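PDB 2BCG: Rab GDP-dissociation inhibitor from Saccharomyces cerevisiae, which inhibits release of GDP from Rab GTPases such as Sec4, and so blocks GTP binding, and extracts GDP-bound Ypt7 from vacuolar membranes. Local coordinates for residues 30-35 against 253-258. Residues are numbered along the deposited sequence; the frame is centred on the assembly and turned at random.
Sequences LSVDGK and AIYGGT
With CG set anti to its carbonyl carbon (chi1 -77°), Y255 lays its ring against V32, whose CG2 branch, also anti to the carbonyl carbon because chi1 is 169°, points at the ring face. The methyl stands almost over the middle of the ring, CG2 of V32 lying 3.9 Å from the Y255 centroid and 13° off the normal, a CH-pi contact. The nearest ring atom is CD2 of Y255, 3.8 Å from V32 CG2, and CD1 rests against V32 CA. Nearer the backbone, CB of Y255 sits 3.7 Å from CB of S31 and 3.6 Å from S31 O. S31 OG hydrogen-bonds S252 OG on helix 243-254 and lies 3.9 Å from G257 N, a contact without hydrogen-bond geometry. Both segments are helix ends, of 21-32 and 243-254, each closed by a Schellman motif with a glycine of positive phi, G34 and G256. Each segment leads on into one of two adjacent parallel strands, 37-40 and 258-260, of the Rossmann-type sheet, and T258 bonds through its backbone to V37 and H39. A water lies between the two turns, 2.8 Å from K35 O and within hydrogen-bonding distance of Y255 O (2.7 Å). Replacing Y255 by alanine removes the ring, which would probably leave the V32 methyl without its aromatic face and open a gap beside the end of helix 21-32. Residues 253-258 belong to the region that interacts with YPT1, and Y255 itself packs on an apolar side chain of the other protein's chain as well as on R447.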
# COMPACT_ATOMS: atom_id res chain seq x y z
N LEU A 30 13.62 7.70 -5.98
CA LEU A 30 14.72 8.66 -5.92
C LEU A 30 15.82 8.23 -4.94
O LEU A 30 16.99 8.41 -5.23
CB LEU A 30 14.18 10.03 -5.57
CG LEU A 30 13.32 10.64 -6.70
CD1 LEU A 30 12.53 11.83 -6.18
CD2 LEU A 30 14.21 11.09 -7.91
N SER A 31 15.46 7.63 -3.80
CA SER A 31 16.43 7.06 -2.89
C SER A 31 17.21 5.95 -3.62
O SER A 31 18.46 5.90 -3.52
CB SER A 31 15.77 6.54 -1.61
OG SER A 31 15.37 7.64 -0.79
N VAL A 32 16.49 5.10 -4.34
CA VAL A 32 17.16 4.04 -5.14
C VAL A 32 18.15 4.63 -6.16
O VAL A 32 19.22 4.05 -6.38
CB VAL A 32 16.13 3.11 -5.83
CG1 VAL A 32 16.82 2.20 -6.87
CG2 VAL A 32 15.45 2.26 -4.78
N ASP A 33 17.78 5.75 -6.77
CA ASP A 33 18.66 6.46 -7.73
C ASP A 33 19.93 7.01 -7.04
O ASP A 33 20.86 7.45 -7.72
CB ASP A 33 17.94 7.67 -8.34
CG ASP A 33 16.96 7.32 -9.46
OD1 ASP A 33 16.12 8.20 -9.75
OD2 ASP A 33 17.01 6.21 -10.04
N GLY A 34 19.99 6.98 -5.70
CA GLY A 34 21.13 7.54 -4.97
C GLY A 34 20.92 8.94 -4.40
O GLY A 34 21.88 9.52 -3.86
N LYS A 35 19.70 9.48 -4.50
CA LYS A 35 19.40 10.81 -3.99
C LYS A 35 19.21 10.74 -2.47
O LYS A 35 18.77 9.71 -1.93
CB LYS A 35 18.17 11.40 -4.67
CG LYS A 35 18.25 11.56 -6.20
CD LYS A 35 19.37 12.53 -6.54
CE LYS A 35 19.62 12.64 -8.05
NZ LYS A 35 21.02 13.15 -8.32
N ALA A 253 13.64 4.36 2.98
CA ALA A 253 14.48 4.34 4.21
C ALA A 253 15.70 3.43 4.03
O ALA A 253 16.81 3.76 4.43
CB ALA A 253 13.64 3.89 5.40
N ILE A 254 15.49 2.28 3.40
CA ILE A 254 16.60 1.35 3.17
C ILE A 254 17.69 2.02 2.35
O ILE A 254 18.89 1.83 2.60
CB ILE A 254 16.08 0.06 2.46
CG1 ILE A 254 15.29 -0.78 3.45
CG2 ILE A 254 17.24 -0.74 1.87
CD1 ILE A 254 14.42 -1.80 2.82
N TYR A 255 17.27 2.79 1.35
CA TYR A 255 18.22 3.42 0.45
C TYR A 255 18.64 4.81 0.89
O TYR A 255 19.20 5.56 0.10
CB TYR A 255 17.69 3.43 -0.99
CG TYR A 255 17.84 2.09 -1.64
CD1 TYR A 255 18.96 1.80 -2.44
CD2 TYR A 255 16.89 1.09 -1.45
CE1 TYR A 255 19.10 0.56 -3.06
CE2 TYR A 255 17.02 -0.16 -2.06
CZ TYR A 255 18.13 -0.43 -2.85
OH TYR A 255 18.25 -1.68 -3.47
N GLY A 256 18.39 5.13 2.15
CA GLY A 256 18.99 6.31 2.74
C GLY A 256 18.01 7.40 3.15
O GLY A 256 18.42 8.43 3.67
N GLY A 257 16.72 7.21 2.88
CA GLY A 257 15.70 8.22 3.17
C GLY A 257 15.50 8.45 4.66
O GLY A 257 15.67 7.52 5.47
N THR A 258 15.14 9.68 5.03
CA THR A 258 14.87 10.06 6.42
C THR A 258 13.41 10.47 6.54
O THR A 258 12.90 11.24 5.71
CB THR A 258 15.77 11.25 6.81
OG1 THR A 258 17.14 10.84 6.69
CG2 THR A 258 15.56 11.70 8.27
O HOH W 1 20.37 7.45 -1.48